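Local coordinates for protein ADP-ribosylating toxin CARDS (Mycoplasma pneumoniae, PDB 4TLV) that transfers the ADP-ribosyl group from NAD(+) to multiple target proteins and causes vacuolization in mammalian cells, acting as the main virulence factor of its bacterium, at residues F310-F315 against I323-L328; M289-P294 against N298-E303; H351-A356 against V360-K365; K270-T275 against T433-S438. All blocks are in the same frame, centred on the assembly; numbering follows the deposited sequence.

How the contacts relate
Contacts 1, 2 and 3 lie within the beta-trefoil domain D2. Contact 4 joins the KELED motif to the end of that domain, so in sequence it encloses the other three. The centre of contact 1 is about 9 Å from that of contact 2, where Q312 N lies 2.7 Å from A292 O, a probable hydrogen bond. It is about 13 Å from the centre of contact 4, where K326 NZ forms a salt bridge with D274 OD1. Towards contact 3, I323 CD1 packs on W364 CG at 3.6 Å. Contacts 2 and 3 meet where V299 CG2 touches L352 CD2. Contact 4 touches neither, but bonds to E222, in the region inferred to form the NAD(+)-binding pocket.

Contact 1 (F310-F315 against I323-L328); sequences FPQTIF and ICLKDL
L325 and F315 form an antiparallel non-hydrogen-bonded pair, with their CA atoms 4.6 Å apart. Their side chains lie side by side and point the same way. One leucine methyl does most of the touching. L325 CD2 sits over a face of the F315 ring, 3.9 Å from its centroid and shifted toward the rim, in a CH-pi contact. The nearest ring atom is F315 CE2, 3.5 Å from L325 CD2. Next to this pair, I323 CG2 packs on F315 CB. F315 CA makes a CA-H...O contact of 3.2 Å with C324 O.

Q312 crosses L325 at about a right angle. Its CB touches L325 CD2, and its OE1 lies 3.7 Å from L325 CD1. Beyond CG the chain is extended (chi2 -178°), which carries the amide past the leucine to D327. There two waters bridge the gap, each donating to Q312 OE1 at 2.7 Å. One also donates to D327 OD2 and accepts from D327 N. The other donates to D327 O. The amide oxygen is thus tied to three polar atoms of D327 without a direct bond.

The backbones share one hydrogen bond, from K326 N to I314 O at 3.0 Å. Beside it, I314 and K326 lie side by side, with I314 CG2 against K326 CB. The lysine end goes on to a salt bridge with D274.

The contact opens the two-stranded sheet of strands 315-317 and 323-325. F315 packs on L290 and A292 of strand 287-293 and on L337 of strand 335-340. I323 reaches W364 of strand 364-368.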
loop_
_atom_site.group_PDB
_atom_site.type_symbol
_atom_site.label_atom_id
_atom_site.label_comp_id
_atom_site.label_asym_id
_atom_site.label_seq_id
_atom_site.Cartn_x
_atom_site.Cartn_y
_atom_site.Cartn_z
ATOM N N PHE A 310 -10.631 16.775 22.202
ATOM C CA PHE A 310 -10.772 15.567 23.004
ATOM C C PHE A 310 -9.963 14.423 22.412
ATOM O O PHE A 310 -9.737 14.384 21.210
ATOM C CB PHE A 310 -12.249 15.176 23.151
ATOM C CG PHE A 310 -12.962 14.937 21.840
ATOM C CD1 PHE A 310 -13.462 16.003 21.102
ATOM C CD2 PHE A 310 -13.140 13.644 21.356
ATOM C CE1 PHE A 310 -14.131 15.790 19.897
ATOM C CE2 PHE A 310 -13.806 13.414 20.153
ATOM C CZ PHE A 310 -14.305 14.494 19.420
ATOM N N PRO A 311 -9.527 13.487 23.266
ATOM C CA PRO A 311 -8.729 12.353 22.800
ATOM C C PRO A 311 -9.625 11.345 22.097
ATOM O O PRO A 311 -10.762 11.130 22.515
ATOM C CB PRO A 311 -8.174 11.745 24.098
ATOM C CG PRO A 311 -8.539 12.711 25.206
ATOM C CD PRO A 311 -9.743 13.454 24.720
ATOM N N GLN A 312 -9.125 10.743 21.028
ATOM C CA GLN A 312 -9.868 9.681 20.370
ATOM C C GLN A 312 -9.139 8.360 20.638
ATOM O O GLN A 312 -7.920 8.341 20.780
ATOM C CB GLN A 312 -10.045 10.009 18.887
ATOM C CG GLN A 312 -11.000 11.211 18.699
ATOM C CD GLN A 312 -11.250 11.558 17.242
ATOM O OE1 GLN A 312 -10.949 10.774 16.348
ATOM N NE2 GLN A 312 -11.809 12.741 17.001
ATOM N N THR A 313 -9.897 7.278 20.741
ATOM C CA THR A 313 -9.421 6.087 21.427
ATOM C C THR A 313 -9.498 4.827 20.574
ATOM O O THR A 313 -8.960 3.799 20.963
ATOM C CB THR A 313 -10.234 5.831 22.715
ATOM O OG1 THR A 313 -11.583 5.485 22.370
ATOM C CG2 THR A 313 -10.260 7.067 23.616
ATOM N N ILE A 314 -10.187 4.888 19.439
ATOM C CA ILE A 314 -10.357 3.687 18.623
ATOM C C ILE A 314 -9.405 3.678 17.428
ATOM O O ILE A 314 -9.389 4.613 16.629
ATOM C CB ILE A 314 -11.809 3.522 18.117
ATOM C CG1 ILE A 314 -12.807 3.522 19.295
ATOM C CG2 ILE A 314 -11.924 2.275 17.202
ATOM C CD1 ILE A 314 -12.543 2.437 20.392
ATOM N N PHE A 315 -8.630 2.602 17.311
ATOM C CA PHE A 315 -7.654 2.454 16.236
ATOM C C PHE A 315 -7.840 1.121 15.530
ATOM O O PHE A 315 -8.436 0.197 16.081
ATOM C CB PHE A 315 -6.214 2.528 16.767
ATOM C CG PHE A 315 -5.881 3.840 17.443
ATOM C CD1 PHE A 315 -6.248 4.057 18.764
ATOM C CD2 PHE A 315 -5.217 4.843 16.762
ATOM C CE1 PHE A 315 -5.960 5.252 19.402
ATOM C CE2 PHE A 315 -4.922 6.056 17.391
ATOM C CZ PHE A 315 -5.298 6.256 18.719
ATOM N N ILE A 323 -1.549 2.042 11.343
ATOM C CA ILE A 323 -2.446 2.087 12.492
ATOM C C ILE A 323 -3.223 3.397 12.400
ATOM O O ILE A 323 -2.645 4.474 12.573
ATOM C CB ILE A 323 -1.645 2.034 13.819
ATOM C CG1 ILE A 323 -0.812 0.754 13.875
ATOM C CG2 ILE A 323 -2.587 2.135 15.018
ATOM C CD1 ILE A 323 0.307 0.787 14.936
ATOM N N CYS A 324 -4.519 3.313 12.102
ATOM C CA CYS A 324 -5.322 4.495 11.807
ATOM C C CYS A 324 -6.340 4.773 12.901
ATOM O O CYS A 324 -6.884 3.835 13.495
ATOM C CB CYS A 324 -6.113 4.308 10.511
ATOM S SG CYS A 324 -5.184 3.804 9.066
ATOM N N LEU A 325 -6.618 6.058 13.137
ATOM C CA LEU A 325 -7.747 6.472 13.968
ATOM C C LEU A 325 -9.020 6.123 13.221
ATOM O O LEU A 325 -9.080 6.274 12.004
ATOM C CB LEU A 325 -7.749 7.981 14.186
ATOM C CG LEU A 325 -7.200 8.562 15.477
ATOM C CD1 LEU A 325 -7.439 10.089 15.507
ATOM C CD2 LEU A 325 -7.828 7.883 16.698
ATOM N N LYS A 326 -10.042 5.680 13.946
ATOM C CA LYS A 326 -11.285 5.256 13.319
ATOM C C LYS A 326 -11.950 6.347 12.484
ATOM O O LYS A 326 -12.333 6.095 11.345
ATOM C CB LYS A 326 -12.287 4.744 14.367
ATOM C CG LYS A 326 -13.686 4.457 13.809
ATOM C CD LYS A 326 -14.652 4.106 14.951
ATOM C CE LYS A 326 -16.086 4.011 14.475
ATOM N NZ LYS A 326 -16.232 2.957 13.447
ATOM N N ASP A 327 -12.116 7.541 13.042
ATOM C CA ASP A 327 -12.956 8.549 12.378
ATOM C C ASP A 327 -12.171 9.491 11.464
ATOM O O ASP A 327 -11.031 9.864 11.751
ATOM C CB ASP A 327 -13.745 9.386 13.391
ATOM C CG ASP A 327 -14.757 8.558 14.171
ATOM O OD1 ASP A 327 -15.634 7.932 13.541
ATOM O OD2 ASP A 327 -14.660 8.535 15.412
ATOM N N LEU A 328 -12.811 9.886 10.372
ATOM C CA LEU A 328 -12.285 10.941 9.503
ATOM C C LEU A 328 -12.431 12.303 10.156
ATOM O O LEU A 328 -13.340 12.520 10.962
ATOM C CB LEU A 328 -13.064 10.948 8.182
ATOM C CG LEU A 328 -13.019 9.629 7.408
ATOM C CD1 LEU A 328 -13.802 9.750 6.095
ATOM C CD2 LEU A 328 -11.559 9.234 7.114
HETATM O O HOH W 1 -11.724 8.213 15.846
HETATM O O HOH W 2 -10.455 11.723 13.817
HETATM O O HOH W 3 -11.730 13.925 13.728
#

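Contact 2 (M289-P294 against N298-E303); sequences MLQADP and NVFLVE
F300 and Q291 are brought together by their first torsions. F300 CG lies between the backbone N and the carbonyl carbon (chi1 48°), the crowded position, which brings the ring back over the neighbouring strand. Q291 CG is anti to the carbonyl carbon (chi1 -66°), and the chain then runs out extended beside the ring. Q291 O lies over the centre of one ring face, 3.9 Å above the plane. Q291 OE1 is 3.6 Å from F300 CE2, with amide and ring planes 73° apart. The same OE1 touches V302 CG2 at 3.4 Å.

L290, A292, V299 and L301 line the other side of the two strands. L290 CD1 meets V299 CG1 at 3.7 Å. V299 CG2 faces A292 CB at 4.1 Å. L352 covers A292 and V299, while L279 covers L290 and L301.

Paired backbone hydrogen bonds join M289 with V302 and Q291 with F300. One more runs from D293 N to N298 O at 2.9 Å. D293 OD1 turns to Q295 N in the connection.

Such pairing, with only three residues between the segments, is that of an antiparallel beta hairpin. Here strands 287-293 and 298-303 form one hairpin of the D2 beta-trefoil.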
loop_
_atom_site.group_PDB
_atom_site.type_symbol
_atom_site.label_atom_id
_atom_site.label_comp_id
_atom_site.label_asym_id
_atom_site.label_seq_id
_atom_site.Cartn_x
_atom_site.Cartn_y
_atom_site.Cartn_z
ATOM N N MET A 289 -3.451 3.187 27.848
ATOM C CA MET A 289 -4.291 3.228 26.670
ATOM C C MET A 289 -3.678 4.199 25.672
ATOM O O MET A 289 -3.313 5.328 26.021
ATOM C CB MET A 289 -5.691 3.697 27.028
ATOM C CG MET A 289 -6.471 2.700 27.865
ATOM S SD MET A 289 -8.017 3.427 28.410
ATOM C CE MET A 289 -7.475 4.577 29.660
ATOM N N LEU A 290 -3.580 3.747 24.428
ATOM C CA LEU A 290 -3.166 4.594 23.327
ATOM C C LEU A 290 -4.281 5.581 23.005
ATOM O O LEU A 290 -5.447 5.182 22.901
ATOM C CB LEU A 290 -2.896 3.722 22.105
ATOM C CG LEU A 290 -2.356 4.435 20.873
ATOM C CD1 LEU A 290 -0.942 4.983 21.163
ATOM C CD2 LEU A 290 -2.335 3.461 19.700
ATOM N N GLN A 291 -3.939 6.860 22.847
ATOM C CA GLN A 291 -4.936 7.858 22.474
ATOM C C GLN A 291 -4.334 8.873 21.505
ATOM O O GLN A 291 -3.120 9.003 21.422
ATOM C CB GLN A 291 -5.483 8.562 23.729
ATOM C CG GLN A 291 -6.270 7.626 24.630
ATOM C CD GLN A 291 -6.850 8.301 25.826
ATOM O OE1 GLN A 291 -6.650 9.490 26.036
ATOM N NE2 GLN A 291 -7.586 7.539 26.635
ATOM N N ALA A 292 -5.175 9.584 20.760
ATOM C CA ALA A 292 -4.657 10.568 19.806
ATOM C C ALA A 292 -5.644 11.702 19.567
ATOM O O ALA A 292 -6.848 11.540 19.747
ATOM C CB ALA A 292 -4.242 9.893 18.470
ATOM N N ASP A 293 -5.133 12.859 19.162
ATOM C CA ASP A 293 -5.978 14.047 19.047
ATOM C C ASP A 293 -5.789 14.694 17.684
ATOM O O ASP A 293 -4.724 15.224 17.400
ATOM C CB ASP A 293 -5.620 15.058 20.146
ATOM C CG ASP A 293 -6.584 16.261 20.184
ATOM O OD1 ASP A 293 -7.237 16.554 19.161
ATOM O OD2 ASP A 293 -6.700 16.908 21.244
ATOM N N PRO A 294 -6.818 14.657 16.828
ATOM C CA PRO A 294 -6.647 15.216 15.473
ATOM C C PRO A 294 -6.516 16.734 15.459
ATOM O O PRO A 294 -6.151 17.293 14.426
ATOM C CB PRO A 294 -7.947 14.836 14.753
ATOM C CG PRO A 294 -8.619 13.836 15.628
ATOM C CD PRO A 294 -8.160 14.096 17.033
ATOM N N ASN A 298 -1.326 15.014 18.015
ATOM C CA ASN A 298 -0.560 14.324 19.055
ATOM C C ASN A 298 -1.033 12.882 19.274
ATOM O O ASN A 298 -2.225 12.590 19.188
ATOM C CB ASN A 298 -0.634 15.086 20.381
ATOM C CG ASN A 298 0.202 16.361 20.373
ATOM O OD1 ASN A 298 1.080 16.532 19.531
ATOM N ND2 ASN A 298 -0.063 17.249 21.321
ATOM N N VAL A 299 -0.086 12.000 19.569
ATOM C CA VAL A 299 -0.372 10.627 19.960
ATOM C C VAL A 299 0.242 10.491 21.340
ATOM O O VAL A 299 1.355 10.954 21.556
ATOM C CB VAL A 299 0.307 9.630 19.028
ATOM C CG1 VAL A 299 0.053 8.167 19.504
ATOM C CG2 VAL A 299 -0.187 9.834 17.592
ATOM N N PHE A 300 -0.470 9.871 22.274
ATOM C CA PHE A 300 0.051 9.778 23.630
ATOM C C PHE A 300 -0.550 8.618 24.399
ATOM O O PHE A 300 -1.480 7.955 23.933
ATOM C CB PHE A 300 -0.211 11.085 24.372
ATOM C CG PHE A 300 -1.607 11.566 24.242
ATOM C CD1 PHE A 300 -1.974 12.388 23.191
ATOM C CD2 PHE A 300 -2.574 11.183 25.155
ATOM C CE1 PHE A 300 -3.294 12.835 23.067
ATOM C CE2 PHE A 300 -3.876 11.625 25.035
ATOM C CZ PHE A 300 -4.238 12.444 23.987
ATOM N N LEU A 301 -0.022 8.399 25.597
ATOM C CA LEU A 301 -0.412 7.268 26.427
ATOM C C LEU A 301 -1.016 7.785 27.725
ATOM O O LEU A 301 -0.498 8.724 28.327
ATOM C CB LEU A 301 0.828 6.428 26.752
ATOM C CG LEU A 301 1.657 5.895 25.587
ATOM C CD1 LEU A 301 3.073 5.548 26.042
ATOM C CD2 LEU A 301 0.975 4.683 24.988
ATOM N N VAL A 302 -2.113 7.170 28.146
ATOM C CA VAL A 302 -2.777 7.525 29.389
ATOM C C VAL A 302 -2.793 6.285 30.261
ATOM O O VAL A 302 -3.249 5.220 29.825
ATOM C CB VAL A 302 -4.210 8.005 29.123
ATOM C CG1 VAL A 302 -4.990 8.180 30.429
ATOM C CG2 VAL A 302 -4.185 9.296 28.310
ATOM N N GLU A 303 -2.280 6.401 31.483
ATOM C CA GLU A 303 -2.171 5.218 32.337
ATOM C C GLU A 303 -3.542 4.760 32.824
ATOM O O GLU A 303 -4.397 5.579 33.158
ATOM C CB GLU A 303 -1.237 5.459 33.523
ATOM C CG GLU A 303 -1.073 4.233 34.399
ATOM C CD GLU A 303 0.070 4.365 35.399
ATOM O OE1 GLU A 303 0.687 5.446 35.463
ATOM O OE2 GLU A 303 0.348 3.377 36.113
#

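Contact 3 (H351-A356 against V360-K365); sequences HLSVSA and VNQKWK
Q362 reaches with its side-chain amide to the backbone of V354 and A356 and to S353 OG. Extended beyond CG (chi2 174°), its chain carries the flat amide across to the end of the strand. Each polar atom of the amide then finds a partner across the contact.

Q362 NE2 donates to V354 O at 2.7 Å, with an angle of 159° at the hydrogen. V354 O lies in the amide plane of Q362. Relative to the V354 carbonyl plane, however, the nitrogen is 44° out of it. A second bond from Q362 NE2, to S353 OG at 3.0 Å, is bent and weak. S353 OG also bonds to T338 OG1, so strand 335-340 shares in this site.

On the other side of the amide, Q362 OE1 accepts from A356 N at 2.9 Å. A356 O lies 3.3 Å from Q362 OE1, an acceptor beside an acceptor. A356 O has its own partner: a water donates to it and accepts from K363 NZ, both at 2.8 Å. The ammonium group also bonds to Y320 O and V357 O.

The amide therefore pairs with the C=O of one residue and the N-H two residues later, much as a parallel neighbouring strand would. This buried side-chain-to-backbone bridge ties together the two ends of the loop, which includes the 3-10 segment 360-362, that links strands 348-354 and 364-368 of the D2 beta-trefoil.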
loop_
_atom_site.group_PDB
_atom_site.type_symbol
_atom_site.label_atom_id
_atom_site.label_comp_id
_atom_site.label_asym_id
_atom_site.label_seq_id
_atom_site.Cartn_x
_atom_site.Cartn_y
_atom_site.Cartn_z
ATOM N N HIS A 351 3.482 10.437 16.081
ATOM C CA HIS A 351 2.628 11.609 15.913
ATOM C C HIS A 351 1.683 11.256 14.762
ATOM O O HIS A 351 1.993 10.382 13.966
ATOM C CB HIS A 351 3.514 12.796 15.512
ATOM C CG HIS A 351 2.895 14.140 15.728
ATOM N ND1 HIS A 351 2.527 14.781 16.861
ATOM C CD2 HIS A 351 2.628 15.012 14.692
ATOM C CE1 HIS A 351 2.017 16.006 16.491
ATOM N NE2 HIS A 351 2.098 16.123 15.176
ATOM N N LEU A 352 0.550 11.936 14.645
ATOM C CA LEU A 352 -0.367 11.621 13.550
ATOM C C LEU A 352 0.059 12.316 12.267
ATOM O O LEU A 352 0.662 13.390 12.306
ATOM C CB LEU A 352 -1.804 12.033 13.899
ATOM C CG LEU A 352 -2.497 11.314 15.059
ATOM C CD1 LEU A 352 -3.923 11.860 15.208
ATOM C CD2 LEU A 352 -2.516 9.808 14.822
ATOM N N SER A 353 -0.232 11.688 11.131
ATOM C CA SER A 353 -0.230 12.398 9.857
ATOM C C SER A 353 -1.257 11.784 8.907
ATOM O O SER A 353 -1.841 10.742 9.201
ATOM C CB SER A 353 1.164 12.453 9.219
ATOM O OG SER A 353 1.566 11.184 8.784
ATOM N N VAL A 354 -1.499 12.449 7.785
ATOM C CA VAL A 354 -2.498 11.988 6.823
ATOM C C VAL A 354 -2.161 10.565 6.345
ATOM O O VAL A 354 -1.047 10.305 5.886
ATOM C CB VAL A 354 -2.598 12.957 5.631
ATOM C CG1 VAL A 354 -3.492 12.390 4.508
ATOM C CG2 VAL A 354 -3.157 14.292 6.101
ATOM N N SER A 355 -3.124 9.651 6.464
ATOM C CA SER A 355 -2.902 8.251 6.061
ATOM C C SER A 355 -2.511 8.165 4.596
ATOM O O SER A 355 -3.208 8.697 3.743
ATOM C CB SER A 355 -4.180 7.417 6.285
ATOM O OG SER A 355 -4.676 7.565 7.604
ATOM N N ALA A 356 -1.412 7.477 4.296
ATOM C CA ALA A 356 -0.898 7.404 2.931
ATOM C C ALA A 356 -0.423 5.991 2.689
ATOM O O ALA A 356 0.304 5.438 3.512
ATOM C CB ALA A 356 0.281 8.354 2.761
ATOM N N VAL A 360 6.363 4.842 4.234
ATOM C CA VAL A 360 7.044 3.805 5.007
ATOM C C VAL A 360 7.001 4.128 6.501
ATOM O O VAL A 360 6.891 3.231 7.331
ATOM C CB VAL A 360 8.498 3.593 4.525
ATOM C CG1 VAL A 360 9.233 2.575 5.413
ATOM C CG2 VAL A 360 8.512 3.112 3.069
ATOM N N ASN A 361 7.049 5.412 6.849
ATOM C CA ASN A 361 7.026 5.792 8.259
ATOM C C ASN A 361 5.658 5.609 8.936
ATOM O O ASN A 361 5.542 5.787 10.145
ATOM C CB ASN A 361 7.593 7.210 8.486
ATOM C CG ASN A 361 6.780 8.302 7.793
ATOM O OD1 ASN A 361 5.709 8.046 7.227
ATOM N ND2 ASN A 361 7.286 9.540 7.847
ATOM N N GLN A 362 4.642 5.213 8.164
ATOM C CA GLN A 362 3.347 4.830 8.745
ATOM C C GLN A 362 3.136 3.315 8.783
ATOM O O GLN A 362 2.040 2.850 9.103
ATOM C CB GLN A 362 2.173 5.477 7.988
ATOM C CG GLN A 362 2.196 7.010 7.919
ATOM C CD GLN A 362 1.082 7.570 7.039
ATOM O OE1 GLN A 362 0.235 6.834 6.535
ATOM N NE2 GLN A 362 1.074 8.882 6.860
ATOM N N LYS A 363 4.161 2.538 8.455
ATOM C CA LYS A 363 4.006 1.087 8.437
ATOM C C LYS A 363 4.557 0.424 9.703
ATOM O O LYS A 363 5.661 0.745 10.159
ATOM C CB LYS A 363 4.622 0.491 7.169
ATOM C CG LYS A 363 3.963 1.034 5.871
ATOM C CD LYS A 363 4.425 0.220 4.659
ATOM C CE LYS A 363 3.872 0.776 3.342
ATOM N NZ LYS A 363 2.362 0.960 3.362
ATOM N N TRP A 364 3.775 -0.507 10.249
ATOM C CA TRP A 364 4.056 -1.142 11.541
ATOM C C TRP A 364 3.889 -2.648 11.433
ATOM O O TRP A 364 3.069 -3.123 10.650
ATOM C CB TRP A 364 3.072 -0.632 12.595
ATOM C CG TRP A 364 3.119 0.867 12.763
ATOM C CD1 TRP A 364 2.326 1.800 12.135
ATOM C CD2 TRP A 364 4.020 1.601 13.597
ATOM N NE1 TRP A 364 2.685 3.061 12.536
ATOM C CE2 TRP A 364 3.715 2.969 13.442
ATOM C CE3 TRP A 364 5.050 1.229 14.481
ATOM C CZ2 TRP A 364 4.414 3.980 14.126
ATOM C CZ3 TRP A 364 5.738 2.241 15.176
ATOM C CH2 TRP A 364 5.412 3.593 14.995
ATOM N N LYS A 365 4.668 -3.392 12.211
ATOM C CA LYS A 365 4.521 -4.847 12.295
ATOM C C LYS A 365 4.124 -5.153 13.721
ATOM O O LYS A 365 4.536 -4.441 14.636
ATOM C CB LYS A 365 5.856 -5.555 12.022
ATOM C CG LYS A 365 6.310 -5.616 10.572
ATOM C CD LYS A 365 7.785 -6.081 10.512
ATOM C CE LYS A 365 8.642 -5.179 11.404
ATOM N NZ LYS A 365 10.107 -5.463 11.371
HETATM O O HOH W 4 1.944 3.439 4.667
#

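Contact 4 (K270-T275 against T433-S438); sequences KELEDT and TMRAAS
R435 crosses to L272 and E273, and nearly all of the contact rests on this one side chain. Before it in sequence, T433 and M434 face other partners. T433 OG1 bonds to E222 and to Q430 O, and M434 O takes a bond from R61.

The R435 side chain heads toward the 270-275 segment. CG lies between the backbone N and the carbonyl carbon (chi1 71°), and a second bend at chi3 (60°) swings the guanidinium group over the leucine. L272 CD2 sits over one face of that group, 3.6 Å above its plane and off toward the rim. The nearest atom there is R435 NE, also 3.6 Å from L272 CD2. The leucine methyl reaches back along the arginine as well, with L272 CD2 4.0 Å from R435 CD. L272 CD1 lies 3.9 Å from R435 NH1.

The edge of the group does the polar work. R435 NH2 donates to E273 O at 2.9 Å, and that oxygen lies in the guanidinium plane. R435 NH1 is linked to D274 OD1 through one water, though the bond from the arginine to the water is weak. Next, A436 pairs with E222 through the backbone.

The arginine therefore grips L272 and E273 of the KELED motif, which is involved in host ER trafficking and is solvent exposed in the crystal. It does so through the E273 carbonyl at the guanidinium's edge and the L272 methyl over its face. Direct charge pairing plays no part, since R435 NH1 and D274 OD1 are 5.3 Å apart. At that range D274 could still favour the arginine's positive charge.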
loop_
_atom_site.group_PDB
_atom_site.type_symbol
_atom_site.label_atom_id
_atom_site.label_comp_id
_atom_site.label_asym_id
_atom_site.label_seq_id
_atom_site.Cartn_x
_atom_site.Cartn_y
_atom_site.Cartn_z
ATOM N N LYS A 270 -18.060 -7.877 7.969
ATOM C CA LYS A 270 -18.957 -7.899 9.131
ATOM C C LYS A 270 -18.243 -8.293 10.432
ATOM O O LYS A 270 -18.800 -8.159 11.507
ATOM C CB LYS A 270 -20.126 -8.840 8.897
ATOM C CG LYS A 270 -19.767 -10.296 8.877
ATOM C CD LYS A 270 -21.024 -11.148 8.755
ATOM C CE LYS A 270 -20.667 -12.605 8.544
ATOM N NZ LYS A 270 -21.929 -13.407 8.400
ATOM N N GLU A 271 -17.017 -8.796 10.318
ATOM C CA GLU A 271 -16.210 -9.126 11.488
ATOM C C GLU A 271 -15.686 -7.900 12.237
ATOM O O GLU A 271 -15.205 -8.035 13.369
ATOM C CB GLU A 271 -15.006 -10.004 11.073
ATOM C CG GLU A 271 -15.395 -11.373 10.535
ATOM C CD GLU A 271 -14.300 -12.075 9.740
ATOM O OE1 GLU A 271 -13.278 -11.442 9.405
ATOM O OE2 GLU A 271 -14.467 -13.283 9.440
ATOM N N LEU A 272 -15.707 -6.720 11.609
ATOM C CA LEU A 272 -14.987 -5.572 12.185
ATOM C C LEU A 272 -15.642 -5.074 13.464
ATOM O O LEU A 272 -16.858 -4.976 13.529
ATOM C CB LEU A 272 -14.884 -4.409 11.184
ATOM C CG LEU A 272 -14.206 -4.749 9.846
ATOM C CD1 LEU A 272 -14.087 -3.504 8.990
ATOM C CD2 LEU A 272 -12.840 -5.372 10.078
ATOM N N GLU A 273 -14.820 -4.751 14.460
ATOM C CA GLU A 273 -15.279 -4.183 15.724
ATOM C C GLU A 273 -14.375 -3.020 16.069
ATOM O O GLU A 273 -13.213 -3.000 15.674
ATOM C CB GLU A 273 -15.173 -5.211 16.867
ATOM C CG GLU A 273 -15.960 -6.485 16.648
ATOM C CD GLU A 273 -15.451 -7.665 17.491
ATOM O OE1 GLU A 273 -14.333 -7.591 18.082
ATOM O OE2 GLU A 273 -16.175 -8.678 17.537
ATOM N N ASP A 274 -14.910 -2.056 16.808
ATOM C CA ASP A 274 -14.125 -0.934 17.297
ATOM C C ASP A 274 -13.279 -1.386 18.477
ATOM O O ASP A 274 -13.810 -1.884 19.470
ATOM C CB ASP A 274 -15.052 0.203 17.730
ATOM C CG ASP A 274 -15.708 0.911 16.553
ATOM O OD1 ASP A 274 -15.275 0.718 15.393
ATOM O OD2 ASP A 274 -16.647 1.686 16.807
ATOM N N THR A 275 -11.966 -1.223 18.376
ATOM C CA THR A 275 -11.072 -1.688 19.431
ATOM C C THR A 275 -10.181 -0.567 19.959
ATOM O O THR A 275 -9.429 0.049 19.193
ATOM C CB THR A 275 -10.143 -2.821 18.912
ATOM O OG1 THR A 275 -9.384 -2.346 17.790
ATOM C CG2 THR A 275 -10.951 -4.031 18.454
ATOM N N THR A 433 -4.386 -7.843 13.866
ATOM C CA THR A 433 -4.500 -8.404 12.532
ATOM C C THR A 433 -4.769 -7.251 11.559
ATOM O O THR A 433 -5.216 -6.198 11.964
ATOM C CB THR A 433 -5.660 -9.415 12.437
ATOM O OG1 THR A 433 -6.899 -8.737 12.630
ATOM C CG2 THR A 433 -5.511 -10.507 13.520
ATOM N N MET A 434 -4.506 -7.456 10.277
ATOM C CA MET A 434 -4.612 -6.370 9.312
ATOM C C MET A 434 -5.946 -6.405 8.569
ATOM O O MET A 434 -6.196 -7.304 7.773
ATOM C CB MET A 434 -3.422 -6.427 8.336
ATOM C CG MET A 434 -2.108 -6.013 8.964
ATOM S SD MET A 434 -0.709 -6.422 7.914
ATOM C CE MET A 434 -0.337 -8.046 8.486
ATOM N N ARG A 435 -6.792 -5.412 8.829
ATOM C CA ARG A 435 -8.132 -5.363 8.254
ATOM C C ARG A 435 -8.081 -4.597 6.933
ATOM O O ARG A 435 -7.096 -3.916 6.638
ATOM C CB ARG A 435 -9.105 -4.659 9.207
ATOM C CG ARG A 435 -8.886 -3.140 9.345
ATOM C CD ARG A 435 -10.134 -2.416 9.961
ATOM N NE ARG A 435 -10.445 -2.941 11.298
ATOM C CZ ARG A 435 -11.413 -2.488 12.094
ATOM N NH1 ARG A 435 -12.165 -1.470 11.709
ATOM N NH2 ARG A 435 -11.602 -3.044 13.296
ATOM N N ALA A 436 -9.139 -4.716 6.140
ATOM C CA ALA A 436 -9.222 -3.979 4.885
ATOM C C ALA A 436 -9.119 -2.469 5.141
ATOM O O ALA A 436 -9.572 -1.965 6.163
ATOM C CB ALA A 436 -10.526 -4.333 4.132
ATOM N N ALA A 437 -8.508 -1.759 4.202
ATOM C CA ALA A 437 -8.271 -0.332 4.334
ATOM C C ALA A 437 -9.524 0.477 4.026
ATOM O O ALA A 437 -10.411 0.004 3.327
ATOM C CB ALA A 437 -7.137 0.082 3.399
ATOM N N SER A 438 -9.586 1.702 4.539
ATOM C CA SER A 438 -10.773 2.541 4.351
ATOM C C SER A 438 -10.505 3.789 3.516
ATOM O O SER A 438 -11.444 4.399 3.001
ATOM C CB SER A 438 -11.375 2.943 5.695
ATOM O OG SER A 438 -10.541 3.879 6.347
HETATM O O HOH W 5 -12.740 0.876 14.024
#